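Local coordinates for protein TatD-related deoxyribonuclease (Thermotoga maritima, PDB 1J6O) that probably acts as a metal-dependent deoxyribonuclease of the TatD family, hydrolysing phosphoester bonds in DNA on a TIM-barrel scaffold, at residues Val45-Asn50 against Phe68-Val73; His88-Ala93 against Ala129-Leu134; Val98-Glu103 against Asn133-Val138; Val121-Ile126 against Tyr148-Thr153; Pro157-Val162 against Phe263-Glu268. All coordinates share one frame; numbering follows the deposited sequence.

Contact 1. Residues Val45-Asn50 against Phe68-Val73; sequences VNVGVN and FCSVGV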
# COMPACT_ATOMS: atom_id res chain seq x y z
N VAL A 45 6.62 4.21 0.42
CA VAL A 45 6.27 3.62 1.70
C VAL A 45 6.67 2.15 1.49
O VAL A 45 6.04 1.46 0.67
CB VAL A 45 4.79 3.69 2.00
CG1 VAL A 45 4.51 2.91 3.32
CG2 VAL A 45 4.34 5.16 2.12
N ASN A 46 7.72 1.71 2.18
CA ASN A 46 8.23 0.34 2.06
C ASN A 46 7.53 -0.52 3.10
O ASN A 46 7.65 -0.30 4.29
CB ASN A 46 9.73 0.35 2.23
CG ASN A 46 10.37 -0.79 1.53
OD1 ASN A 46 10.42 -0.83 0.29
ND2 ASN A 46 10.86 -1.74 2.30
N VAL A 47 6.87 -1.56 2.61
CA VAL A 47 6.08 -2.47 3.42
C VAL A 47 6.61 -3.84 3.81
O VAL A 47 7.02 -4.61 2.95
CB VAL A 47 4.73 -2.68 2.67
CG1 VAL A 47 3.73 -3.32 3.57
CG2 VAL A 47 4.19 -1.31 2.16
N GLY A 48 6.47 -4.17 5.09
CA GLY A 48 6.92 -5.48 5.58
C GLY A 48 5.80 -6.50 5.50
O GLY A 48 4.63 -6.11 5.45
N VAL A 49 6.13 -7.81 5.45
CA VAL A 49 5.06 -8.82 5.38
C VAL A 49 5.00 -9.81 6.56
O VAL A 49 4.12 -10.68 6.61
CB VAL A 49 5.08 -9.60 4.02
CG1 VAL A 49 4.82 -8.60 2.87
CG2 VAL A 49 6.41 -10.32 3.81
N ASN A 50 5.94 -9.67 7.50
CA ASN A 50 5.98 -10.52 8.68
C ASN A 50 6.99 -9.89 9.62
O ASN A 50 7.55 -8.85 9.30
CB ASN A 50 6.31 -11.99 8.36
CG ASN A 50 7.65 -12.18 7.66
OD1 ASN A 50 8.68 -11.69 8.11
ND2 ASN A 50 7.63 -12.93 6.57
N PHE A 68 9.97 5.46 3.82
CA PHE A 68 9.30 5.39 5.12
C PHE A 68 8.91 3.93 5.19
O PHE A 68 8.91 3.23 4.17
CB PHE A 68 8.11 6.33 5.20
CG PHE A 68 8.52 7.76 5.14
CD1 PHE A 68 8.70 8.40 3.91
CD2 PHE A 68 8.86 8.43 6.31
CE1 PHE A 68 9.22 9.71 3.84
CE2 PHE A 68 9.38 9.74 6.26
CZ PHE A 68 9.56 10.37 5.02
N CYS A 69 8.52 3.48 6.38
CA CYS A 69 8.18 2.09 6.59
C CYS A 69 6.79 1.72 7.15
O CYS A 69 6.19 2.51 7.87
CB CYS A 69 9.25 1.56 7.57
SG CYS A 69 9.25 -0.17 8.05
N SER A 70 6.29 0.54 6.78
CA SER A 70 5.01 0.05 7.27
C SER A 70 5.41 -1.32 7.81
O SER A 70 6.11 -2.08 7.11
CB SER A 70 3.96 -0.15 6.17
OG SER A 70 2.73 -0.54 6.76
N VAL A 71 4.98 -1.65 9.03
CA VAL A 71 5.32 -2.95 9.61
C VAL A 71 4.05 -3.73 9.87
O VAL A 71 3.01 -3.15 10.26
CB VAL A 71 6.13 -2.81 10.93
CG1 VAL A 71 7.43 -2.06 10.66
CG2 VAL A 71 5.30 -2.08 12.02
N GLY A 72 4.11 -5.03 9.63
CA GLY A 72 2.94 -5.87 9.84
C GLY A 72 3.16 -7.30 9.41
O GLY A 72 4.27 -7.72 9.03
N VAL A 73 2.07 -8.06 9.49
CA VAL A 73 2.08 -9.46 9.14
C VAL A 73 0.96 -9.69 8.15
O VAL A 73 -0.24 -9.49 8.46
CB VAL A 73 1.86 -10.34 10.40
CG1 VAL A 73 1.88 -11.81 10.00
CG2 VAL A 73 2.97 -10.08 11.41
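N46 and F68 open a run of three backbone hydrogen bonds between parallel neighbouring strands. N46 N gives its proton to F68 O at 2.8 Å, almost straight (168°); N46 O then takes S70 N at 3.0 Å, and G48 N returns to S70 O at 2.9 Å. N46 is thus bonded through both backbone groups to the residues flanking C69, its bridge partner. Weaker C-H...O contacts supplement these bonds: C69 CA lies 3.4 Å from N46 O, and V73 CA approaches V49 O to 3.5 Å beyond the strand ends.

Apolar touches are few. S70 CB sits against V47 CG1 at 4.1 Å and V45 CG1 at 4.2 Å, all on the face that points into the barrel. A chi1 of -176° turns the S70 hydroxyl away from its own N and sends it to G102 O of the next strand. The N46 amide leaves by the other face, its OD1 accepting from L20 N and its ND2 bonding S57 OG.

These strands are the two ends of a beta-alpha-beta crossover through helix 51-61, which N50 caps through D53 N. Strand 98-107 flanks strand 67-71, helix 85-92 packs on V71, and V47 lies beside H17 and E103, both predicted metal ligands.

Contact 2. Residues His88-Ala93 against Ala129-Leu134; sequences HLEKFA and AGKLNL
E90 and K131 reach toward each other from two helices and meet at about a right angle, the lysine ammonium coming to the carboxylate from the side of its two oxygens. K131 NZ bonds E90 OE2 at 2.6 Å, using the syn lone pair, while E90 OE1 is 3.1 Å from the same NZ. Both chains run extended, and the fully stretched lysine (chi1 175°) carries its charge out to the glutamate. So short a contact, with both oxygens close to NZ, probably favours the charged forms of the two groups.

Beneath the salt bridge the side chains are apolar. L132 forks: its CD2 lies 3.7 Å from E90 OE2, and its CD1 touches A93 CB at 3.6 Å. The methyl of A93 also faces L134 CD1, more loosely, at 4.2 Å. L132 is the last residue of its helix and L134 lies just past N133, whose positive phi makes it the C-prime residue of a Schellman motif, with L134 N bonded to A129 O at 3.0 Å.

Helices 85-92 and 115-132 pack side by side outside the parallel strands, as the helical layer of a TIM barrel does.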
# COMPACT_ATOMS: atom_id res chain seq x y z
N HIS A 88 5.88 -6.87 19.39
CA HIS A 88 7.05 -6.73 18.55
C HIS A 88 6.83 -5.65 17.47
O HIS A 88 7.74 -4.89 17.17
CB HIS A 88 7.37 -8.07 17.92
CG HIS A 88 8.81 -8.21 17.51
ND1 HIS A 88 9.51 -9.38 17.65
CD2 HIS A 88 9.66 -7.32 16.93
CE1 HIS A 88 10.73 -9.22 17.17
NE2 HIS A 88 10.85 -7.98 16.73
N LEU A 89 5.62 -5.59 16.90
CA LEU A 89 5.34 -4.58 15.86
C LEU A 89 5.31 -3.21 16.55
O LEU A 89 5.80 -2.21 16.01
CB LEU A 89 4.00 -4.85 15.16
CG LEU A 89 3.91 -6.07 14.24
CD1 LEU A 89 2.47 -6.27 13.74
CD2 LEU A 89 4.89 -5.87 13.08
N GLU A 90 4.75 -3.17 17.75
CA GLU A 90 4.67 -1.93 18.50
C GLU A 90 6.07 -1.40 18.79
O GLU A 90 6.30 -0.18 18.76
CB GLU A 90 3.89 -2.14 19.80
CG GLU A 90 3.78 -0.91 20.67
CD GLU A 90 2.67 -1.07 21.67
OE1 GLU A 90 2.47 -2.21 22.15
OE2 GLU A 90 2.00 -0.06 21.98
N LYS A 91 7.02 -2.31 19.05
CA LYS A 91 8.40 -1.92 19.34
C LYS A 91 9.03 -1.31 18.07
O LYS A 91 9.81 -0.35 18.13
CB LYS A 91 9.24 -3.12 19.75
CG LYS A 91 10.74 -2.79 19.86
CD LYS A 91 11.62 -4.00 20.14
CE LYS A 91 13.11 -3.60 20.16
NZ LYS A 91 14.03 -4.75 20.50
N PHE A 92 8.71 -1.87 16.91
CA PHE A 92 9.26 -1.36 15.67
C PHE A 92 8.72 0.05 15.45
O PHE A 92 9.46 0.98 15.08
CB PHE A 92 8.78 -2.18 14.45
CG PHE A 92 9.42 -3.55 14.30
CD1 PHE A 92 10.67 -3.83 14.83
CD2 PHE A 92 8.77 -4.53 13.56
CE1 PHE A 92 11.28 -5.09 14.63
CE2 PHE A 92 9.36 -5.78 13.35
CZ PHE A 92 10.63 -6.06 13.88
N ALA A 93 7.42 0.19 15.67
CA ALA A 93 6.75 1.46 15.49
C ALA A 93 7.26 2.59 16.36
O ALA A 93 6.83 3.73 16.20
CB ALA A 93 5.23 1.28 15.63
N ALA A 129 -3.05 -0.38 15.22
CA ALA A 129 -3.01 0.87 14.47
C ALA A 129 -3.88 1.94 15.18
O ALA A 129 -3.52 3.13 15.24
CB ALA A 129 -3.50 0.64 13.04
N GLY A 130 -5.03 1.51 15.71
CA GLY A 130 -5.91 2.44 16.40
C GLY A 130 -5.18 3.00 17.62
O GLY A 130 -5.17 4.22 17.88
N LYS A 131 -4.54 2.11 18.36
CA LYS A 131 -3.80 2.51 19.55
C LYS A 131 -2.68 3.52 19.25
O LYS A 131 -2.51 4.53 19.95
CB LYS A 131 -3.22 1.26 20.20
CG LYS A 131 -2.32 1.54 21.40
CD LYS A 131 -1.79 0.23 21.99
CE LYS A 131 -0.72 0.44 23.05
NZ LYS A 131 -0.03 -0.85 23.39
N LEU A 132 -1.91 3.24 18.21
CA LEU A 132 -0.79 4.11 17.83
C LEU A 132 -1.18 5.27 16.93
O LEU A 132 -0.38 6.15 16.65
CB LEU A 132 0.30 3.26 17.14
CG LEU A 132 0.82 2.01 17.88
CD1 LEU A 132 1.89 1.29 16.99
CD2 LEU A 132 1.42 2.40 19.23
N ASN A 133 -2.44 5.25 16.49
CA ASN A 133 -2.97 6.27 15.62
C ASN A 133 -2.22 6.31 14.28
O ASN A 133 -1.96 7.37 13.72
CB ASN A 133 -2.91 7.62 16.29
CG ASN A 133 -3.93 8.56 15.73
OD1 ASN A 133 -4.89 8.13 15.08
ND2 ASN A 133 -3.74 9.86 15.98
N LEU A 134 -1.84 5.13 13.79
CA LEU A 134 -1.13 5.00 12.52
C LEU A 134 -2.11 4.47 11.47
O LEU A 134 -2.99 3.66 11.79
CB LEU A 134 0.03 4.00 12.64
CG LEU A 134 1.27 4.43 13.43
CD1 LEU A 134 2.25 3.25 13.51
CD2 LEU A 134 1.93 5.67 12.77

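Contact 3. Residues Val98-Glu103 against Asn133-Val138; sequences VVAIGE and NLPLVV
A100 and P135 mark the tight part of this contact, where two parallel strands come together. A100 CB is 3.3 Å from P135 O, and the same carbonyl takes the proton of I101 N at 3.0 Å, nearly along the C=O axis. I101 O answers by accepting V137 N at 2.9 Å, the donor tilted 27° from the carbonyl plane, and L136 CA adds a C-H...O contact to that oxygen. The ring of P135 presses CG to within 3.2 Å of V99 O, a buried oxygen that has no hydrogen-bond partner in the model. On the barrel interior A100 CB meets V137 CG2 at 3.8 Å; this methyl is placed anti to the carbonyl carbon by the valine chi1 of 164°. F263 of helix 248-264 packs on both residues.

The strands are joined through helix 115-132 in a right-handed beta-alpha-beta crossover, the repeating element of the TIM barrel. At the C-terminal end of segment 98-103, where the predicted metal ligands gather, a cis peptide precedes E103, itself one of them, whose OE1 bonds H17 NE2. G102 CA lies 3.5 Å from V137 O in a C-H...O contact.

Toward the N-terminal ends packing becomes looser. L134, partly exposed, crosses I101 at about a right angle, its CD1 lying 4.1 Å from I101 CG1, and its CD2 turns to the V99 carbonyl. V98 stands at the fringe, touching L134 CD1 with its CG1 and L134 CD2 with its carbonyl oxygen.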
# COMPACT_ATOMS: atom_id res chain seq x y z
N VAL A 98 8.57 4.58 10.87
CA VAL A 98 7.36 3.75 10.70
C VAL A 98 6.14 4.67 10.63
O VAL A 98 5.81 5.39 11.61
CB VAL A 98 7.21 2.74 11.84
CG1 VAL A 98 5.87 2.00 11.71
CG2 VAL A 98 8.35 1.73 11.77
N VAL A 99 5.46 4.64 9.49
CA VAL A 99 4.31 5.50 9.27
C VAL A 99 2.99 4.77 9.09
O VAL A 99 1.95 5.40 8.85
CB VAL A 99 4.55 6.38 8.01
CG1 VAL A 99 5.81 7.24 8.19
CG2 VAL A 99 4.78 5.47 6.78
N ALA A 100 3.01 3.45 9.22
CA ALA A 100 1.78 2.72 9.03
C ALA A 100 1.95 1.31 9.54
O ALA A 100 3.07 0.89 9.83
CB ALA A 100 1.43 2.67 7.52
N ILE A 101 0.82 0.62 9.67
CA ILE A 101 0.77 -0.76 10.12
C ILE A 101 0.21 -1.52 8.92
O ILE A 101 -0.86 -1.17 8.39
CB ILE A 101 -0.19 -0.98 11.35
CG1 ILE A 101 0.37 -0.32 12.61
CG2 ILE A 101 -0.33 -2.51 11.62
CD1 ILE A 101 1.71 -0.87 13.07
N GLY A 102 0.96 -2.53 8.49
CA GLY A 102 0.59 -3.36 7.35
C GLY A 102 1.90 -3.84 6.73
O GLY A 102 2.96 -3.32 7.08
N GLU A 103 1.86 -4.73 5.76
CA GLU A 103 0.65 -5.31 5.19
C GLU A 103 -0.17 -6.19 6.12
O GLU A 103 0.36 -7.03 6.85
CB GLU A 103 1.06 -6.09 3.93
CG GLU A 103 0.03 -6.05 2.83
CD GLU A 103 0.58 -6.52 1.49
OE1 GLU A 103 1.75 -6.25 1.16
OE2 GLU A 103 -0.20 -7.18 0.77
N ASN A 133 -2.44 5.25 16.49
CA ASN A 133 -2.97 6.27 15.62
C ASN A 133 -2.22 6.31 14.28
O ASN A 133 -1.96 7.37 13.72
CB ASN A 133 -2.91 7.62 16.29
CG ASN A 133 -3.93 8.56 15.73
OD1 ASN A 133 -4.89 8.13 15.08
ND2 ASN A 133 -3.74 9.86 15.98
N LEU A 134 -1.84 5.13 13.79
CA LEU A 134 -1.13 5.00 12.52
C LEU A 134 -2.11 4.47 11.47
O LEU A 134 -2.99 3.66 11.79
CB LEU A 134 0.03 4.00 12.64
CG LEU A 134 1.27 4.43 13.43
CD1 LEU A 134 2.25 3.25 13.51
CD2 LEU A 134 1.93 5.67 12.77
N PRO A 135 -2.00 4.92 10.21
CA PRO A 135 -2.89 4.47 9.14
C PRO A 135 -2.57 3.01 8.82
O PRO A 135 -1.48 2.52 9.11
CB PRO A 135 -2.55 5.43 7.99
CG PRO A 135 -1.15 5.76 8.21
CD PRO A 135 -1.09 5.98 9.72
N LEU A 136 -3.55 2.32 8.26
CA LEU A 136 -3.39 0.93 7.90
C LEU A 136 -3.14 0.77 6.41
O LEU A 136 -3.67 1.52 5.61
CB LEU A 136 -4.67 0.15 8.26
CG LEU A 136 -4.89 -0.10 9.75
CD1 LEU A 136 -6.38 -0.12 10.09
CD2 LEU A 136 -4.21 -1.42 10.11
N VAL A 137 -2.29 -0.20 6.07
CA VAL A 137 -1.94 -0.53 4.69
C VAL A 137 -2.63 -1.90 4.63
O VAL A 137 -2.11 -2.88 5.13
CB VAL A 137 -0.41 -0.64 4.52
CG1 VAL A 137 -0.07 -1.34 3.23
CG2 VAL A 137 0.18 0.77 4.53
N VAL A 138 -3.81 -1.93 4.01
CA VAL A 138 -4.63 -3.15 3.90
C VAL A 138 -4.58 -3.92 2.61
O VAL A 138 -4.65 -3.37 1.52
CB VAL A 138 -6.11 -2.80 4.23
CG1 VAL A 138 -6.98 -4.07 4.30
CG2 VAL A 138 -6.17 -2.05 5.56

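Contact 4. Residues Val121-Ile126 against Tyr148-Thr153; sequences VFVEQI and YEILRT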
# COMPACT_ATOMS: atom_id res chain seq x y z
N VAL A 121 -5.63 -12.19 13.37
CA VAL A 121 -4.36 -11.48 13.16
C VAL A 121 -4.61 -10.09 12.56
O VAL A 121 -3.92 -9.12 12.89
CB VAL A 121 -3.43 -12.32 12.25
CG1 VAL A 121 -2.22 -11.51 11.77
CG2 VAL A 121 -2.95 -13.57 13.03
N PHE A 122 -5.61 -10.01 11.68
CA PHE A 122 -5.99 -8.76 11.01
C PHE A 122 -6.60 -7.85 12.08
O PHE A 122 -6.25 -6.68 12.22
CB PHE A 122 -7.00 -9.06 9.91
CG PHE A 122 -7.53 -7.84 9.19
CD1 PHE A 122 -6.73 -6.72 8.96
CD2 PHE A 122 -8.79 -7.86 8.62
CE1 PHE A 122 -7.18 -5.66 8.17
CE2 PHE A 122 -9.27 -6.80 7.82
CZ PHE A 122 -8.46 -5.70 7.59
N VAL A 123 -7.53 -8.41 12.86
CA VAL A 123 -8.16 -7.62 13.91
C VAL A 123 -7.13 -7.08 14.90
O VAL A 123 -7.19 -5.92 15.29
CB VAL A 123 -9.22 -8.46 14.67
CG1 VAL A 123 -9.63 -7.75 15.96
CG2 VAL A 123 -10.43 -8.67 13.78
N GLU A 124 -6.17 -7.90 15.29
CA GLU A 124 -5.18 -7.44 16.22
C GLU A 124 -4.30 -6.31 15.69
O GLU A 124 -3.88 -5.44 16.46
CB GLU A 124 -4.34 -8.63 16.69
CG GLU A 124 -5.23 -9.75 17.24
CD GLU A 124 -4.51 -10.83 18.02
OE1 GLU A 124 -3.48 -11.33 17.53
OE2 GLU A 124 -4.99 -11.20 19.12
N GLN A 125 -4.05 -6.28 14.39
CA GLN A 125 -3.23 -5.22 13.82
C GLN A 125 -4.05 -3.93 13.66
O GLN A 125 -3.53 -2.80 13.81
CB GLN A 125 -2.64 -5.67 12.50
CG GLN A 125 -1.52 -6.68 12.73
CD GLN A 125 -0.91 -7.19 11.46
OE1 GLN A 125 -0.03 -6.55 10.87
NE2 GLN A 125 -1.38 -8.35 11.01
N ILE A 126 -5.34 -4.10 13.36
CA ILE A 126 -6.22 -2.95 13.22
C ILE A 126 -6.24 -2.31 14.62
O ILE A 126 -6.17 -1.08 14.75
CB ILE A 126 -7.65 -3.40 12.86
CG1 ILE A 126 -7.68 -3.87 11.41
CG2 ILE A 126 -8.65 -2.28 13.14
CD1 ILE A 126 -9.02 -4.53 11.04
N TYR A 148 -14.61 -5.62 5.07
CA TYR A 148 -15.47 -4.48 5.37
C TYR A 148 -16.12 -4.64 6.75
O TYR A 148 -16.06 -3.75 7.59
CB TYR A 148 -16.57 -4.32 4.33
CG TYR A 148 -17.43 -3.10 4.57
CD1 TYR A 148 -16.93 -1.81 4.31
CD2 TYR A 148 -18.73 -3.22 5.03
CE1 TYR A 148 -17.74 -0.67 4.50
CE2 TYR A 148 -19.54 -2.09 5.23
CZ TYR A 148 -19.04 -0.83 4.96
OH TYR A 148 -19.84 0.29 5.18
N GLU A 149 -16.76 -5.79 6.96
CA GLU A 149 -17.42 -6.07 8.24
C GLU A 149 -16.46 -5.86 9.42
O GLU A 149 -16.80 -5.24 10.42
CB GLU A 149 -17.94 -7.51 8.27
CG GLU A 149 -19.29 -7.73 7.60
CD GLU A 149 -20.44 -7.09 8.37
OE1 GLU A 149 -20.45 -7.18 9.62
OE2 GLU A 149 -21.35 -6.53 7.72
N ILE A 150 -15.25 -6.40 9.29
CA ILE A 150 -14.26 -6.26 10.35
C ILE A 150 -13.84 -4.82 10.60
O ILE A 150 -13.83 -4.34 11.73
CB ILE A 150 -13.01 -7.10 10.02
CG1 ILE A 150 -13.37 -8.59 10.08
CG2 ILE A 150 -11.89 -6.77 10.98
CD1 ILE A 150 -12.20 -9.52 9.71
N LEU A 151 -13.49 -4.11 9.53
CA LEU A 151 -13.07 -2.72 9.68
C LEU A 151 -14.14 -1.81 10.28
O LEU A 151 -13.87 -1.04 11.20
CB LEU A 151 -12.61 -2.19 8.32
CG LEU A 151 -11.28 -2.81 7.86
CD1 LEU A 151 -11.09 -2.71 6.36
CD2 LEU A 151 -10.16 -2.14 8.61
N ARG A 152 -15.36 -1.92 9.78
CA ARG A 152 -16.43 -1.08 10.30
C ARG A 152 -16.78 -1.45 11.73
O ARG A 152 -17.39 -0.66 12.45
CB ARG A 152 -17.67 -1.17 9.40
CG ARG A 152 -18.42 -2.50 9.43
CD ARG A 152 -19.81 -2.34 8.78
NE ARG A 152 -20.71 -3.48 8.99
CZ ARG A 152 -20.84 -4.14 10.14
NH1 ARG A 152 -20.13 -3.78 11.21
NH2 ARG A 152 -21.71 -5.14 10.23
N THR A 153 -16.38 -2.64 12.16
CA THR A 153 -16.67 -3.09 13.51
C THR A 153 -15.89 -2.35 14.59
O THR A 153 -16.42 -2.12 15.68
CB THR A 153 -16.41 -4.62 13.67
OG1 THR A 153 -17.38 -5.35 12.91
CG2 THR A 153 -16.49 -5.02 15.14
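I126 and F122 from one helix meet I150 and L151 from the next in an entirely apolar contact. The helix segments run in the same general direction, 31° apart, with axes approaching to 10.6 Å.

Among the aliphatic contacts, I126 CD1 is shared: it lies 3.6 Å from I150 CG2 and equally 3.6 Å from L151 CD2, so one methyl fits between two neighbouring side chains of the facing helix. I126 and L151 cross at about a right angle. I150 CG2 also touches V123 CG2 at 3.7 Å and thereby lies between successive turns of helix 115-132.

The aromatic contacts involve the F122 ring, which a chi1 of 177° extends toward the second helix. Its CD2 meets I150 CD1 at 3.9 Å, and its CZ reaches L151 CG at 4.0 Å, the L151 side chain crossing that of F122 at about a right angle. Within its own helix the ring carries I126 CD1 over the centre of one face, a CH-pi contact with the methyl 3.5 Å above the plane, which helps fix its rotation. F122 also packs on T104 and L106 of strand 98-107.

Polar groups bond within their own helices or elsewhere. Q125 NE2 reaches back to V121 O from above the carbonyl plane while OE1 accepts V73 N; R152 pairs with E149. With no hydrogen bond or salt bridge between the segments, these two outer helices of the barrel are held here by shape and burial of hydrocarbon.

Contact 5. Residues Pro157-Val162 against Phe263-Glu268; sequences PEKRGV and FLEVKE
K159 and K267 lie against each other at the N-terminal end of a TIM-barrel strand, where the chain's last residues run past the loop leading into strand 161-163. K159 buries the most surface of any residue here. Its CG rests on K267 CE at 3.5 Å, so the lysines share an aliphatic contact although both end in a charge. The K159 chain bends at chi2 (-101°) and again at chi4, carrying NZ to E265. There NZ is 3.4 Å from E265 CB and makes a long salt bridge to E265 OE1 at 3.7 Å; its firmer partner is R261 O, at the end of helix 248-264.

K267 crosses K159 obliquely and also bends at its last torsion, its NZ turning to I262 O with a weak bond to E265 O. The two ammonium groups are 4.1 Å apart, and the nearby backbone carbonyls and the E265 carboxylate probably offset their repulsion.

E158, the next in buried surface, reaches toward E268 at the C terminus. The side-chain carboxylates are turned 78° against each other, with E158 OE2 and E268 OE2 4.1 Å apart, a like-charge approach. N133 ND2 bonds E158 OE1 and, separately, the C-terminal O of E268, tying the two residues together. At the buried end, F263 closes the barrel interior beneath V162 and meets it at about a right angle: V162 CG2 lies 3.8 Å from F263 CZ.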
# COMPACT_ATOMS: atom_id res chain seq x y z
N PRO A 157 -8.00 4.15 13.17
CA PRO A 157 -7.15 5.32 13.37
C PRO A 157 -7.78 6.49 12.62
O PRO A 157 -8.50 6.27 11.64
CB PRO A 157 -5.82 4.92 12.73
CG PRO A 157 -5.88 3.43 12.65
CD PRO A 157 -7.32 3.12 12.37
N GLU A 158 -7.49 7.72 13.07
CA GLU A 158 -8.00 8.96 12.47
C GLU A 158 -7.87 8.85 10.95
O GLU A 158 -8.86 8.97 10.22
CB GLU A 158 -7.20 10.16 12.97
CG GLU A 158 -7.41 10.47 14.45
CD GLU A 158 -6.36 11.42 15.02
OE1 GLU A 158 -5.37 11.72 14.31
OE2 GLU A 158 -6.52 11.87 16.17
N LYS A 159 -6.65 8.65 10.49
CA LYS A 159 -6.36 8.51 9.06
C LYS A 159 -6.50 7.00 8.90
O LYS A 159 -5.60 6.26 9.26
CB LYS A 159 -4.91 8.91 8.76
CG LYS A 159 -4.54 10.35 9.07
CD LYS A 159 -4.52 11.18 7.80
CE LYS A 159 -4.19 12.64 8.10
NZ LYS A 159 -2.90 12.76 8.82
N ARG A 160 -7.63 6.54 8.39
CA ARG A 160 -7.87 5.11 8.20
C ARG A 160 -6.75 4.39 7.45
O ARG A 160 -6.20 3.38 7.93
CB ARG A 160 -9.20 4.92 7.48
CG ARG A 160 -10.32 5.75 8.10
CD ARG A 160 -11.39 4.88 8.70
NE ARG A 160 -12.49 5.68 9.25
CZ ARG A 160 -12.40 6.43 10.34
NH1 ARG A 160 -11.26 6.51 11.02
NH2 ARG A 160 -13.47 7.09 10.77
N GLY A 161 -6.43 4.90 6.27
CA GLY A 161 -5.38 4.27 5.49
C GLY A 161 -5.69 4.03 4.02
O GLY A 161 -6.42 4.78 3.37
N VAL A 162 -5.13 2.95 3.51
CA VAL A 162 -5.31 2.59 2.12
C VAL A 162 -5.60 1.12 1.92
O VAL A 162 -5.02 0.28 2.61
CB VAL A 162 -4.00 2.87 1.35
CG1 VAL A 162 -4.21 2.67 -0.11
CG2 VAL A 162 -3.48 4.29 1.68
N PHE A 263 0.29 9.40 5.11
CA PHE A 263 1.49 8.90 5.74
C PHE A 263 2.45 9.85 6.42
O PHE A 263 3.08 9.47 7.42
CB PHE A 263 2.26 8.12 4.66
CG PHE A 263 1.49 6.95 4.11
CD1 PHE A 263 1.32 5.80 4.86
CD2 PHE A 263 0.94 7.00 2.83
CE1 PHE A 263 0.62 4.72 4.35
CE2 PHE A 263 0.24 5.92 2.29
CZ PHE A 263 0.07 4.77 3.06
N LEU A 264 2.55 11.07 5.92
CA LEU A 264 3.49 11.99 6.55
C LEU A 264 3.03 13.03 7.52
O LEU A 264 3.85 13.59 8.24
CB LEU A 264 4.32 12.67 5.46
CG LEU A 264 5.04 11.66 4.57
CD1 LEU A 264 5.92 12.38 3.56
CD2 LEU A 264 5.86 10.68 5.43
N GLU A 265 1.74 13.32 7.56
CA GLU A 265 1.28 14.32 8.49
C GLU A 265 1.47 13.84 9.92
O GLU A 265 1.22 12.68 10.24
CB GLU A 265 -0.19 14.65 8.22
CG GLU A 265 -0.51 16.13 8.41
CD GLU A 265 -1.77 16.56 7.67
OE1 GLU A 265 -2.89 16.36 8.20
OE2 GLU A 265 -1.63 17.11 6.56
N VAL A 266 1.96 14.74 10.77
CA VAL A 266 2.19 14.39 12.16
C VAL A 266 0.83 14.04 12.79
O VAL A 266 -0.12 14.83 12.70
CB VAL A 266 2.85 15.56 12.94
CG1 VAL A 266 3.09 15.15 14.38
CG2 VAL A 266 4.16 15.94 12.29
N LYS A 267 0.73 12.87 13.41
CA LYS A 267 -0.53 12.46 14.03
C LYS A 267 -0.45 12.48 15.56
O LYS A 267 0.61 12.26 16.15
CB LYS A 267 -0.90 11.04 13.57
CG LYS A 267 -1.01 10.89 12.06
CD LYS A 267 -1.20 9.44 11.65
CE LYS A 267 -1.37 9.30 10.14
NZ LYS A 267 -0.17 9.79 9.39
N GLU A 268 -1.59 12.76 16.21
CA GLU A 268 -1.63 12.80 17.66
C GLU A 268 -1.11 11.46 18.19
O GLU A 268 -1.81 10.45 18.11
CB GLU A 268 -3.06 12.99 18.17
CG GLU A 268 -3.53 14.44 18.32
CD GLU A 268 -4.93 14.51 18.92
OE1 GLU A 268 -5.18 13.80 19.93
OE2 GLU A 268 -5.79 15.27 18.39
OXT GLU A 268 0.05 11.45 18.66

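Overall arrangement
From the N terminus, contact 1 comes first, closing the short loop through helix 51-61 and pairing two adjacent barrel strands. Contact 2 opens after it, joining helix 85-92 to the end of helix 115-132. Contact 3 starts within that loop and ends on the same stretch, sharing N133 and L134, and adds the next strand pair; contact 1 is bonded to it through strands 67-71 and 98-107. Contact 4 crosses both contacts 2 and 3, linking helix 115-132 to helix 144-153. Contact 5 follows the others in series, spanning about a hundred residues to bring the C-terminal tail back to the strand beside 136-141; it meets contacts 2 and 3 around N133, and F263 reaches contact 1 at V45.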